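PDB 5BZ1: suppressor protein MPT5 from Saccharomyces cerevisiae, which binds the 3'-UTRs of target mRNAs through its Pumilio-repeat domain and regulates their expression after transcription, acting as a repressor of HO. Local coordinates for residues 181-186 with 216-221; 201-206 with 237-242; 209-214 with 250-255. One frame throughout, in Å; residues are numbered along the deposited sequence.

Contact 1 (181-186 with 216-221). With nucleotides of chain B.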
loop_
_atom_site.group_PDB
_atom_site.type_symbol
_atom_site.label_atom_id
_atom_site.label_comp_id
_atom_site.label_asym_id
_atom_site.label_seq_id
_atom_site.Cartn_x
_atom_site.Cartn_y
_atom_site.Cartn_z
ATOM N N CYS A 181 -2.722 2.895 2.538
ATOM C CA CYS A 181 -3.289 1.769 1.795
ATOM C C CYS A 181 -3.029 1.901 0.295
ATOM O O CYS A 181 -2.666 0.929 -0.369
ATOM C CB CYS A 181 -4.788 1.650 2.065
ATOM S SG CYS A 181 -5.192 1.225 3.777
ATOM N N VAL A 182 -3.210 3.108 -0.232
ATOM C CA VAL A 182 -2.949 3.385 -1.643
ATOM C C VAL A 182 -1.493 3.081 -1.996
ATOM O O VAL A 182 -1.207 2.441 -3.014
ATOM C CB VAL A 182 -3.254 4.857 -1.988
ATOM C CG1 VAL A 182 -2.908 5.158 -3.438
ATOM C CG2 VAL A 182 -4.719 5.178 -1.713
ATOM N N LEU A 183 -0.579 3.538 -1.143
ATOM C CA LEU A 183 0.855 3.361 -1.364
ATOM C C LEU A 183 1.244 1.885 -1.423
ATOM O O LEU A 183 2.089 1.494 -2.228
ATOM C CB LEU A 183 1.659 4.079 -0.275
ATOM C CG LEU A 183 3.180 4.106 -0.445
ATOM C CD1 LEU A 183 3.556 4.685 -1.797
ATOM C CD2 LEU A 183 3.833 4.904 0.672
ATOM N N GLN A 184 0.623 1.071 -0.572
ATOM C CA GLN A 184 0.869 -0.370 -0.570
ATOM C C GLN A 184 0.367 -1.025 -1.857
ATOM O O GLN A 184 1.017 -1.924 -2.393
ATOM C CB GLN A 184 0.215 -1.028 0.649
ATOM C CG GLN A 184 0.871 -0.662 1.979
ATOM C CD GLN A 184 0.158 -1.264 3.175
ATOM O OE1 GLN A 184 0.040 -2.484 3.294
ATOM N NE2 GLN A 184 -0.320 -0.408 4.069
ATOM N N LYS A 185 -0.791 -0.581 -2.342
ATOM C CA LYS A 185 -1.329 -1.074 -3.609
ATOM C C LYS A 185 -0.353 -0.762 -4.738
ATOM O O LYS A 185 -0.021 -1.629 -5.545
ATOM C CB LYS A 185 -2.682 -0.429 -3.919
ATOM C CG LYS A 185 -3.756 -0.662 -2.865
ATOM C CD LYS A 185 -4.042 -2.137 -2.669
ATOM C CE LYS A 185 -5.050 -2.359 -1.543
ATOM N NZ LYS A 185 -6.382 -1.741 -1.807
ATOM N N LEU A 186 0.102 0.487 -4.777
ATOM C CA LEU A 186 1.064 0.937 -5.775
ATOM C C LEU A 186 2.342 0.101 -5.754
ATOM O O LEU A 186 2.804 -0.364 -6.799
ATOM C CB LEU A 186 1.406 2.408 -5.540
ATOM C CG LEU A 186 2.424 3.018 -6.502
ATOM C CD1 LEU A 186 1.829 3.165 -7.898
ATOM C CD2 LEU A 186 2.916 4.352 -5.988
ATOM N N ASN A 216 4.346 2.816 10.034
ATOM C CA ASN A 216 5.031 1.585 10.412
ATOM C C ASN A 216 4.670 0.431 9.478
ATOM O O ASN A 216 5.487 -0.457 9.230
ATOM C CB ASN A 216 4.726 1.221 11.869
ATOM C CG ASN A 216 3.373 0.539 12.039
ATOM O OD1 ASN A 216 3.275 -0.690 11.995
ATOM N ND2 ASN A 216 2.325 1.334 12.239
ATOM N N TYR A 217 3.448 0.451 8.949
ATOM C CA TYR A 217 3.012 -0.584 8.017
ATOM C C TYR A 217 3.761 -0.486 6.687
ATOM O O TYR A 217 4.019 -1.495 6.028
ATOM C CB TYR A 217 1.499 -0.512 7.795
ATOM C CG TYR A 217 0.691 -0.991 8.982
ATOM C CD1 TYR A 217 0.651 -2.337 9.318
ATOM C CD2 TYR A 217 -0.032 -0.101 9.762
ATOM C CE1 TYR A 217 -0.085 -2.782 10.403
ATOM C CE2 TYR A 217 -0.773 -0.535 10.847
ATOM C CZ TYR A 217 -0.796 -1.876 11.161
ATOM O OH TYR A 217 -1.529 -2.318 12.239
ATOM N N ILE A 218 4.109 0.738 6.305
ATOM C CA ILE A 218 4.846 0.983 5.073
ATOM C C ILE A 218 6.272 0.416 5.147
ATOM O O ILE A 218 6.746 -0.220 4.202
ATOM C CB ILE A 218 4.885 2.489 4.736
ATOM C CG1 ILE A 218 3.477 3.008 4.443
ATOM C CG2 ILE A 218 5.794 2.750 3.554
ATOM C CD1 ILE A 218 2.739 2.210 3.373
ATOM N N ILE A 219 6.950 0.644 6.268
ATOM C CA ILE A 219 8.283 0.086 6.462
ATOM C C ILE A 219 8.226 -1.439 6.395
ATOM O O ILE A 219 9.057 -2.082 5.746
ATOM C CB ILE A 219 8.902 0.495 7.815
ATOM C CG1 ILE A 219 8.822 2.007 8.022
ATOM C CG2 ILE A 219 10.346 0.011 7.897
ATOM C CD1 ILE A 219 9.398 2.812 6.870
ATOM N N GLN A 220 7.239 -2.011 7.078
ATOM C CA GLN A 220 7.044 -3.454 7.077
ATOM C C GLN A 220 6.764 -3.988 5.672
ATOM O O GLN A 220 7.214 -5.076 5.315
ATOM C CB GLN A 220 5.917 -3.841 8.040
ATOM C CG GLN A 220 6.242 -3.613 9.513
ATOM C CD GLN A 220 5.179 -4.173 10.439
ATOM O OE1 GLN A 220 5.042 -5.389 10.578
ATOM N NE2 GLN A 220 4.418 -3.287 11.076
ATOM N N PHE A 221 6.030 -3.219 4.872
ATOM C CA PHE A 221 5.725 -3.630 3.505
ATOM C C PHE A 221 6.996 -3.714 2.659
ATOM O O PHE A 221 7.167 -4.655 1.884
ATOM C CB PHE A 221 4.712 -2.685 2.850
ATOM C CG PHE A 221 4.094 -3.243 1.597
ATOM C CD1 PHE A 221 2.915 -3.974 1.659
ATOM C CD2 PHE A 221 4.702 -3.060 0.362
ATOM C CE1 PHE A 221 2.344 -4.505 0.507
ATOM C CE2 PHE A 221 4.138 -3.587 -0.796
ATOM C CZ PHE A 221 2.957 -4.311 -0.719
ATOM P P U B 3 -3.512 -3.429 20.544
ATOM O OP1 U B 3 -4.502 -2.328 20.674
ATOM O OP2 U B 3 -4.004 -4.832 20.555
ATOM O "O5'" U B 3 -2.657 -3.204 19.216
ATOM C "C5'" U B 3 -3.261 -3.227 17.933
ATOM C "C4'" U B 3 -2.931 -1.977 17.160
ATOM O "O4'" U B 3 -1.495 -1.824 17.029
ATOM C "C3'" U B 3 -3.442 -1.917 15.731
ATOM O "O3'" U B 3 -4.811 -1.557 15.677
ATOM C "C2'" U B 3 -2.515 -0.890 15.088
ATOM O "O2'" U B 3 -2.938 0.431 15.396
ATOM C "C1'" U B 3 -1.192 -1.162 15.820
ATOM N N1 U B 3 -0.268 -2.003 15.028
ATOM C C2 U B 3 0.539 -1.356 14.104
ATOM O O2 U B 3 0.506 -0.150 13.922
ATOM N N3 U B 3 1.380 -2.171 13.388
ATOM C C4 U B 3 1.495 -3.543 13.506
ATOM O O4 U B 3 2.300 -4.141 12.786
ATOM C C5 U B 3 0.632 -4.136 14.489
ATOM C C6 U B 3 -0.205 -3.369 15.206
ATOM P P A B 4 -5.777 -2.159 14.543
ATOM O OP1 A B 4 -7.156 -2.012 15.062
ATOM O OP2 A B 4 -5.280 -3.491 14.106
ATOM O "O5'" A B 4 -5.579 -1.161 13.321
ATOM C "C5'" A B 4 -5.778 0.236 13.475
ATOM C "C4'" A B 4 -5.826 0.923 12.136
ATOM O "O4'" A B 4 -4.537 0.803 11.485
ATOM C "C3'" A B 4 -6.802 0.334 11.131
ATOM O "O3'" A B 4 -8.134 0.771 11.342
ATOM C "C2'" A B 4 -6.215 0.777 9.795
ATOM O "O2'" A B 4 -6.577 2.120 9.499
ATOM C "C1'" A B 4 -4.709 0.727 10.086
ATOM N N9 A B 4 -4.072 -0.511 9.594
ATOM C C8 A B 4 -4.066 -1.757 10.181
ATOM N N7 A B 4 -3.408 -2.658 9.489
ATOM C C5 A B 4 -2.945 -1.970 8.371
ATOM C C6 A B 4 -2.180 -2.366 7.254
ATOM N N6 A B 4 -1.720 -3.604 7.057
ATOM N N1 A B 4 -1.901 -1.423 6.327
ATOM C C2 A B 4 -2.357 -0.175 6.511
ATOM N N3 A B 4 -3.081 0.316 7.515
ATOM C C4 A B 4 -3.350 -0.643 8.424
ATOM P P U B 5 -9.375 -0.159 10.917
ATOM O OP1 U B 5 -10.604 0.502 11.414
ATOM O OP2 U B 5 -9.090 -1.569 11.292
ATOM O "O5'" U B 5 -9.385 -0.080 9.329
ATOM C "C5'" U B 5 -9.879 1.075 8.656
ATOM C "C4'" U B 5 -10.332 0.754 7.252
ATOM O "O4'" U B 5 -9.172 0.456 6.421
ATOM C "C3'" U B 5 -11.264 -0.453 7.124
ATOM O "O3'" U B 5 -12.160 -0.226 6.039
ATOM C "C2'" U B 5 -10.299 -1.569 6.737
ATOM O "O2'" U B 5 -10.893 -2.681 6.100
ATOM C "C1'" U B 5 -9.344 -0.815 5.818
ATOM N N1 U B 5 -8.033 -1.457 5.640
ATOM C C2 U B 5 -7.545 -1.541 4.345
ATOM O O2 U B 5 -8.152 -1.091 3.383
ATOM N N3 U B 5 -6.320 -2.157 4.214
ATOM C C4 U B 5 -5.559 -2.693 5.234
ATOM O O4 U B 5 -4.475 -3.220 4.969
ATOM C C5 U B 5 -6.141 -2.572 6.540
ATOM C C6 U B 5 -7.329 -1.976 6.702
#
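Gln184 lies across the ring of Phe221, its CB over one face near the rim and its amide plane turned 57° from that of the ring. CG passes between two neighbours, touching Ile218 CD1 at 3.7 Å on one side and Phe221 CD1 on the other. Ile218 CD1 also meets Leu183 CD2, and these two side chains cross at about a right angle. The segments belong to RNA-reading helices of Pumilio repeats 5 and 6, nearly parallel at 11° with axes 10.2 Å apart, as successive repeats stack in a PUF domain. Extended beyond CG, Gln184 reaches the RNA of chain B, where NE2 donates an almost straight bond of 2.9 Å to N1 of A4. The same NE2 is also bonded to Cys180 O. Tyr217 places its ring flat against this base, A4 C5 lying 3.4 Å above the ring plane over the centre. Next along the RNA, U3 gives its N3 hydrogen to Asn216 OD1 (2.8 Å), while Gln220 NE2 donates to U3 O4 (2.9 Å). Hydrocarbon packing at the base of Gln184 and hydrogen bonding at its tip imply that one side chain joins the repeats and helps read the adenine edge.

Contact 2 (201-206 with 237-242)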
loop_
_atom_site.group_PDB
_atom_site.type_symbol
_atom_site.label_atom_id
_atom_site.label_comp_id
_atom_site.label_asym_id
_atom_site.label_seq_id
_atom_site.Cartn_x
_atom_site.Cartn_y
_atom_site.Cartn_z
ATOM N N LYS A 201 12.998 8.041 -0.685
ATOM C CA LYS A 201 12.261 9.026 0.094
ATOM C C LYS A 201 11.801 8.462 1.446
ATOM O O LYS A 201 11.830 9.162 2.464
ATOM C CB LYS A 201 11.074 9.554 -0.715
ATOM C CG LYS A 201 11.036 11.072 -0.827
ATOM C CD LYS A 201 12.297 11.635 -1.474
ATOM C CE LYS A 201 12.353 13.152 -1.343
ATOM N NZ LYS A 201 13.541 13.730 -2.028
ATOM N N ILE A 202 11.396 7.194 1.453
ATOM C CA ILE A 202 10.986 6.521 2.686
ATOM C C ILE A 202 12.142 6.451 3.692
ATOM O O ILE A 202 11.959 6.718 4.884
ATOM C CB ILE A 202 10.435 5.106 2.398
ATOM C CG1 ILE A 202 9.004 5.193 1.858
ATOM C CG2 ILE A 202 10.459 4.244 3.648
ATOM C CD1 ILE A 202 8.452 3.871 1.342
ATOM N N VAL A 203 13.329 6.096 3.205
ATOM C CA VAL A 203 14.520 6.044 4.050
ATOM C C VAL A 203 14.909 7.440 4.538
ATOM O O VAL A 203 15.288 7.616 5.696
ATOM C CB VAL A 203 15.708 5.383 3.315
ATOM C CG1 VAL A 203 16.997 5.508 4.129
ATOM C CG2 VAL A 203 15.402 3.919 3.025
ATOM N N GLN A 204 14.801 8.426 3.652
ATOM C CA GLN A 204 15.139 9.808 3.985
ATOM C C GLN A 204 14.304 10.334 5.154
ATOM O O GLN A 204 14.810 11.060 6.013
ATOM C CB GLN A 204 14.961 10.712 2.760
ATOM C CG GLN A 204 15.109 12.203 3.059
ATOM C CD GLN A 204 15.031 13.076 1.818
ATOM O OE1 GLN A 204 14.954 12.576 0.694
ATOM N NE2 GLN A 204 15.054 14.392 2.016
ATOM N N PHE A 205 13.032 9.946 5.190
ATOM C CA PHE A 205 12.113 10.426 6.216
ATOM C C PHE A 205 11.713 9.329 7.197
ATOM O O PHE A 205 10.631 9.371 7.783
ATOM C CB PHE A 205 10.869 11.029 5.565
ATOM C CG PHE A 205 11.142 12.285 4.793
ATOM C CD1 PHE A 205 11.144 13.518 5.431
ATOM C CD2 PHE A 205 11.405 12.235 3.434
ATOM C CE1 PHE A 205 11.400 14.680 4.724
ATOM C CE2 PHE A 205 11.660 13.392 2.719
ATOM C CZ PHE A 205 11.659 14.617 3.365
ATOM N N LEU A 206 12.603 8.359 7.376
ATOM C CA LEU A 206 12.383 7.234 8.286
ATOM C C LEU A 206 11.918 7.599 9.712
ATOM O O LEU A 206 11.002 6.955 10.236
ATOM C CB LEU A 206 13.628 6.343 8.334
ATOM C CG LEU A 206 13.490 4.966 8.975
ATOM C CD1 LEU A 206 12.440 4.154 8.249
ATOM C CD2 LEU A 206 14.820 4.248 8.932
ATOM N N PHE A 237 19.264 -0.532 9.065
ATOM C CA PHE A 237 20.011 -0.755 10.292
ATOM C C PHE A 237 20.995 0.374 10.583
ATOM O O PHE A 237 21.186 0.741 11.739
ATOM C CB PHE A 237 20.727 -2.105 10.281
ATOM C CG PHE A 237 21.233 -2.518 11.633
ATOM C CD1 PHE A 237 20.341 -2.866 12.642
ATOM C CD2 PHE A 237 22.591 -2.540 11.906
ATOM C CE1 PHE A 237 20.796 -3.238 13.897
ATOM C CE2 PHE A 237 23.054 -2.911 13.159
ATOM C CZ PHE A 237 22.155 -3.261 14.154
ATOM N N ASN A 238 21.614 0.923 9.542
ATOM C CA ASN A 238 22.527 2.050 9.721
ATOM C C ASN A 238 21.817 3.275 10.297
ATOM O O ASN A 238 22.362 3.975 11.150
ATOM C CB ASN A 238 23.214 2.409 8.402
ATOM C CG ASN A 238 24.187 1.340 7.940
ATOM O OD1 ASN A 238 24.602 0.484 8.720
ATOM N ND2 ASN A 238 24.561 1.388 6.664
ATOM N N ARG A 239 20.596 3.518 9.832
ATOM C CA ARG A 239 19.824 4.683 10.252
ATOM C C ARG A 239 19.206 4.519 11.640
ATOM O O ARG A 239 18.889 5.508 12.304
ATOM C CB ARG A 239 18.719 4.987 9.230
ATOM C CG ARG A 239 18.851 6.347 8.554
ATOM C CD ARG A 239 17.554 6.780 7.882
ATOM N NE ARG A 239 17.561 8.203 7.544
ATOM C CZ ARG A 239 17.377 9.179 8.429
ATOM N NH1 ARG A 239 17.183 8.891 9.709
ATOM N NH2 ARG A 239 17.395 10.447 8.040
ATOM N N LEU A 240 19.050 3.273 12.081
ATOM C CA LEU A 240 18.273 2.973 13.283
ATOM C C LEU A 240 19.031 2.315 14.434
ATOM O O LEU A 240 18.560 2.355 15.569
ATOM C CB LEU A 240 17.099 2.073 12.922
ATOM C CG LEU A 240 16.166 2.635 11.865
ATOM C CD1 LEU A 240 15.190 1.560 11.439
ATOM C CD2 LEU A 240 15.450 3.863 12.402
ATOM N N SER A 241 20.174 1.698 14.142
ATOM C CA SER A 241 20.895 0.887 15.128
ATOM C C SER A 241 21.107 1.597 16.462
ATOM O O SER A 241 20.984 0.983 17.522
ATOM C CB SER A 241 22.243 0.424 14.573
ATOM O OG SER A 241 23.054 1.526 14.210
ATOM N N ASN A 242 21.412 2.890 16.402
ATOM C CA ASN A 242 21.659 3.683 17.602
ATOM C C ASN A 242 20.405 3.921 18.451
ATOM O O ASN A 242 20.508 4.265 19.628
ATOM C CB ASN A 242 22.313 5.019 17.233
ATOM C CG ASN A 242 23.782 4.872 16.864
ATOM O OD1 ASN A 242 24.502 4.062 17.448
ATOM N ND2 ASN A 242 24.231 5.660 15.891
#
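Val203 meets Arg239 through both its side chain and its backbone. CG1, anti to the backbone N (chi1 172°), lies 4.0 Å from Arg239 CD, and the two side chains cross at a slant. The carbonyl of the same residue is closer still, with Val203 O 3.0 Å from Arg239 NE, but the angle is too poor for a hydrogen bond. One residue on, Gln204 O stands 3.3 Å from Arg239 NH2, again badly angled. The guanidinium therefore sits obliquely beside two carbonyls at the C-terminal end of helix 192-204, where the helix dipole would probably suit its positive charge even without a well-formed bond. Arg239 runs extended from CG to NE, which carries the charged group across from its own helix. This is an outer-layer contact of the PUF superhelix: the C-terminal part of helix 192-204, with the residues after it, meets residues 239-240 about 13 Å from the nearest atom of the RNA, and neither segment reads a base. At Phe205 the backbone leaves helical geometry, and its ring turns back towards the preceding repeat, packing on Ile170 and Ile171. Leu206 then points towards the second segment. Its CB and CD2 lie along the aliphatic part of Arg239, CD2 being 3.9 Å from Arg239 CD. Leu206 is buried, and it also packs on Ile219 of helix 215-223. Beyond the arginine, Leu206 and Leu240 reach for each other tip to tip, with a CD2-to-CD2 distance of 3.5 Å.

Contact 3 (209-214 with 250-255). With nucleotides of chain B.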
loop_
_atom_site.group_PDB
_atom_site.type_symbol
_atom_site.label_atom_id
_atom_site.label_comp_id
_atom_site.label_asym_id
_atom_site.label_seq_id
_atom_site.Cartn_x
_atom_site.Cartn_y
_atom_site.Cartn_z
ATOM N N LEU A 209 8.275 8.085 10.083
ATOM C CA LEU A 209 7.477 6.978 9.570
ATOM C C LEU A 209 7.490 5.766 10.500
ATOM O O LEU A 209 6.467 5.102 10.682
ATOM C CB LEU A 209 7.988 6.554 8.190
ATOM C CG LEU A 209 7.899 7.569 7.050
ATOM C CD1 LEU A 209 8.439 6.976 5.757
ATOM C CD2 LEU A 209 6.468 8.027 6.866
ATOM N N ILE A 210 8.651 5.480 11.080
ATOM C CA ILE A 210 8.872 4.202 11.752
ATOM C C ILE A 210 7.979 3.940 12.971
ATOM O O ILE A 210 7.578 2.797 13.214
ATOM C CB ILE A 210 10.361 3.985 12.105
ATOM C CG1 ILE A 210 10.567 2.562 12.615
ATOM C CG2 ILE A 210 10.833 5.011 13.133
ATOM C CD1 ILE A 210 11.919 2.015 12.347
ATOM N N ASN A 211 7.660 4.986 13.729
ATOM C CA ASN A 211 6.724 4.836 14.842
ATOM C C ASN A 211 5.394 5.547 14.596
ATOM O O ASN A 211 4.664 5.868 15.536
ATOM C CB ASN A 211 7.336 5.306 16.166
ATOM C CG ASN A 211 6.524 4.857 17.372
ATOM O OD1 ASN A 211 6.134 3.692 17.475
ATOM N ND2 ASN A 211 6.237 5.791 18.271
ATOM N N ASP A 212 5.071 5.801 13.334
ATOM C CA ASP A 212 3.763 6.365 13.029
ATOM C C ASP A 212 2.719 5.250 12.990
ATOM O O ASP A 212 3.038 4.109 12.649
ATOM C CB ASP A 212 3.779 7.136 11.710
ATOM C CG ASP A 212 2.408 7.659 11.332
ATOM O OD1 ASP A 212 2.004 8.721 11.860
ATOM O OD2 ASP A 212 1.726 6.998 10.520
ATOM N N GLN A 213 1.480 5.581 13.348
ATOM C CA GLN A 213 0.406 4.596 13.421
ATOM C C GLN A 213 0.152 3.888 12.087
ATOM O O GLN A 213 -0.256 2.723 12.065
ATOM C CB GLN A 213 -0.880 5.250 13.933
ATOM C CG GLN A 213 -1.397 6.379 13.053
ATOM C CD GLN A 213 -2.611 7.068 13.638
ATOM O OE1 GLN A 213 -2.807 8.268 13.449
ATOM N NE2 GLN A 213 -3.441 6.309 14.345
ATOM N N PHE A 214 0.395 4.591 10.984
ATOM C CA PHE A 214 0.208 4.022 9.655
ATOM C C PHE A 214 1.554 3.824 8.963
ATOM O O PHE A 214 1.741 2.861 8.215
ATOM C CB PHE A 214 -0.689 4.928 8.806
ATOM C CG PHE A 214 -2.029 5.206 9.426
ATOM C CD1 PHE A 214 -2.830 4.164 9.879
ATOM C CD2 PHE A 214 -2.480 6.511 9.577
ATOM C CE1 PHE A 214 -4.064 4.419 10.463
ATOM C CE2 PHE A 214 -3.708 6.776 10.161
ATOM C CZ PHE A 214 -4.504 5.729 10.603
ATOM N N LEU A 250 8.511 1.157 21.692
ATOM C CA LEU A 250 7.386 2.000 21.285
ATOM C C LEU A 250 6.295 1.171 20.607
ATOM O O LEU A 250 6.589 0.169 19.960
ATOM C CB LEU A 250 7.864 3.143 20.386
ATOM C CG LEU A 250 8.835 4.120 21.052
ATOM C CD1 LEU A 250 9.429 5.086 20.040
ATOM C CD2 LEU A 250 8.150 4.889 22.178
ATOM N N LYS A 251 5.042 1.592 20.768
ATOM C CA LYS A 251 3.888 0.820 20.308
ATOM C C LYS A 251 3.960 0.385 18.843
ATOM O O LYS A 251 3.737 -0.784 18.520
ATOM C CB LYS A 251 2.603 1.619 20.529
ATOM C CG LYS A 251 1.317 0.855 20.212
ATOM C CD LYS A 251 0.136 1.808 20.108
ATOM C CE LYS A 251 -1.137 1.214 20.699
ATOM N NZ LYS A 251 -1.560 -0.053 20.050
ATOM N N PHE A 252 4.262 1.330 17.959
ATOM C CA PHE A 252 4.205 1.054 16.532
ATOM C C PHE A 252 5.521 0.511 15.975
ATOM O O PHE A 252 5.526 -0.491 15.268
ATOM C CB PHE A 252 3.734 2.294 15.764
ATOM C CG PHE A 252 2.400 2.821 16.229
ATOM C CD1 PHE A 252 1.227 2.123 15.952
ATOM C CD2 PHE A 252 2.315 4.010 16.942
ATOM C CE1 PHE A 252 -0.006 2.600 16.384
ATOM C CE2 PHE A 252 1.089 4.496 17.377
ATOM C CZ PHE A 252 -0.074 3.790 17.098
ATOM N N SER A 253 6.634 1.163 16.301
ATOM C CA SER A 253 7.937 0.747 15.786
ATOM C C SER A 253 8.385 -0.631 16.297
ATOM O O SER A 253 9.184 -1.298 15.640
ATOM C CB SER A 253 9.004 1.801 16.094
ATOM O OG SER A 253 9.031 2.114 17.473
ATOM N N SER A 254 7.875 -1.055 17.454
ATOM C CA SER A 254 8.220 -2.371 18.002
ATOM C C SER A 254 7.884 -3.488 17.018
ATOM O O SER A 254 8.595 -4.492 16.940
ATOM C CB SER A 254 7.522 -2.628 19.344
ATOM O OG SER A 254 6.110 -2.625 19.216
ATOM N N ASN A 255 6.805 -3.299 16.261
ATOM C CA ASN A 255 6.403 -4.264 15.240
ATOM C C ASN A 255 7.368 -4.291 14.060
ATOM O O ASN A 255 7.584 -5.337 13.446
ATOM C CB ASN A 255 4.992 -3.954 14.738
ATOM C CG ASN A 255 3.962 -4.008 15.841
ATOM O OD1 ASN A 255 3.517 -5.087 16.238
ATOM N ND2 ASN A 255 3.575 -2.841 16.350
ATOM P P U B 3 -3.512 -3.429 20.544
ATOM O OP1 U B 3 -4.502 -2.328 20.674
ATOM O OP2 U B 3 -4.004 -4.832 20.555
ATOM O "O5'" U B 3 -2.657 -3.204 19.216
ATOM C "C5'" U B 3 -3.261 -3.227 17.933
ATOM C "C4'" U B 3 -2.931 -1.977 17.160
ATOM O "O4'" U B 3 -1.495 -1.824 17.029
ATOM C "C3'" U B 3 -3.442 -1.917 15.731
ATOM O "O3'" U B 3 -4.811 -1.557 15.677
ATOM C "C2'" U B 3 -2.515 -0.890 15.088
ATOM O "O2'" U B 3 -2.938 0.431 15.396
ATOM C "C1'" U B 3 -1.192 -1.162 15.820
ATOM N N1 U B 3 -0.268 -2.003 15.028
ATOM C C2 U B 3 0.539 -1.356 14.104
ATOM O O2 U B 3 0.506 -0.150 13.922
ATOM N N3 U B 3 1.380 -2.171 13.388
ATOM C C4 U B 3 1.495 -3.543 13.506
ATOM O O4 U B 3 2.300 -4.141 12.786
ATOM C C5 U B 3 0.632 -4.136 14.489
ATOM C C6 U B 3 -0.205 -3.369 15.206
ATOM P P G B 2 -2.800 -7.126 24.718
ATOM O OP1 G B 2 -4.138 -6.495 24.633
ATOM O OP2 G B 2 -2.608 -8.527 24.262
ATOM O "O5'" G B 2 -1.780 -6.213 23.912
ATOM C "C5'" G B 2 -1.510 -4.883 24.325
ATOM C "C4'" G B 2 -0.757 -4.136 23.260
ATOM O "O4'" G B 2 0.549 -4.733 23.078
ATOM C "C3'" G B 2 -1.376 -4.177 21.875
ATOM O "O3'" G B 2 -2.430 -3.244 21.722
ATOM C "C2'" G B 2 -0.181 -3.917 20.967
ATOM O "O2'" G B 2 0.117 -2.530 20.898
ATOM C "C1'" G B 2 0.945 -4.624 21.729
ATOM N N9 G B 2 1.215 -5.976 21.204
ATOM C C8 G B 2 0.452 -7.115 21.332
ATOM N N7 G B 2 0.988 -8.146 20.733
ATOM C C5 G B 2 2.166 -7.667 20.175
ATOM C C6 G B 2 3.165 -8.322 19.407
ATOM O O6 G B 2 3.218 -9.502 19.052
ATOM N N1 G B 2 4.186 -7.448 19.055
ATOM C C2 G B 2 4.235 -6.117 19.396
ATOM N N2 G B 2 5.301 -5.430 18.964
ATOM N N3 G B 2 3.312 -5.495 20.106
ATOM C C4 G B 2 2.313 -6.326 20.458
ATOM P P A B 4 -5.777 -2.159 14.543
ATOM O OP1 A B 4 -7.156 -2.012 15.062
ATOM O OP2 A B 4 -5.280 -3.491 14.106
ATOM O "O5'" A B 4 -5.579 -1.161 13.321
ATOM C "C5'" A B 4 -5.778 0.236 13.475
ATOM C "C4'" A B 4 -5.826 0.923 12.136
ATOM O "O4'" A B 4 -4.537 0.803 11.485
ATOM C "C3'" A B 4 -6.802 0.334 11.131
ATOM O "O3'" A B 4 -8.134 0.771 11.342
ATOM C "C2'" A B 4 -6.215 0.777 9.795
ATOM O "O2'" A B 4 -6.577 2.120 9.499
ATOM C "C1'" A B 4 -4.709 0.727 10.086
ATOM N N9 A B 4 -4.072 -0.511 9.594
ATOM C C8 A B 4 -4.066 -1.757 10.181
ATOM N N7 A B 4 -3.408 -2.658 9.489
ATOM C C5 A B 4 -2.945 -1.970 8.371
ATOM C C6 A B 4 -2.180 -2.366 7.254
ATOM N N6 A B 4 -1.720 -3.604 7.057
ATOM N N1 A B 4 -1.901 -1.423 6.327
ATOM C C2 A B 4 -2.357 -0.175 6.511
ATOM N N3 A B 4 -3.081 0.316 7.515
ATOM C C4 A B 4 -3.350 -0.643 8.424
#
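Asn211, on the loop before the RNA-reading helix of Pumilio repeat 6, reaches residues leading into helix 253-273 in repeat 7, a side-chain tie between neighbouring repeats of the PUF domain. Its CB packs on Ser253, 3.9 Å from Ser253 CB. With CG anti to the backbone N (chi1 -166°), the amide turns towards residues 250-253, and CG comes 3.7 Å from Leu250 CB. At the tip the two amide atoms part: ND2 packs on Leu250 CD1, while OD1 takes two backbone N-H groups. Ser253 N donates to OD1 at 2.8 Å, in the carbonyl plane and on a lone pair; Phe252 N adds a weak bond to Asn211 OD1, 3.1 Å long. The two bonds hold the backbone at 252-253 against the loop. Ser253 OG, near OD1, is bonded to Leu247 O. Gln213 CA sits over the Phe252 ring in a CH-pi contact, 3.6 Å from the ring centroid, with Lys251 CD on the opposite face. At the ring's edge lies U3 of chain B, its O2 3.1 Å from Phe252 CD1. Separately, Lys251 NZ donates to G2 O2', and G2 N2 donates to Ser254 OG, 2.9 Å away at an N-H...O angle of 160°.

Followed from the N terminus, the chain enters contact 1 on helix 179-189, passes through 201-206 and 209-214, and closes the first loop at 216-221. Contact 2 closes next, at 237-242, and contact 3 last, at 250-255. Each pair crosses because their segments alternate along the chain, and none nests inside another. Contacts 1 and 3 join successive repeats beside the RNA, whereas contact 2 joins helix 192-204 to helix 229-240 on the side of the domain away from it. Helix 215-223 links all three: Ile219 CD1 packs on Ile202 CG2 from contact 2, and Asn216 CB touches Ile210 O from contact 3. Leu240 CD1 meets Ile210 CD1, bringing contacts 2 and 3 together.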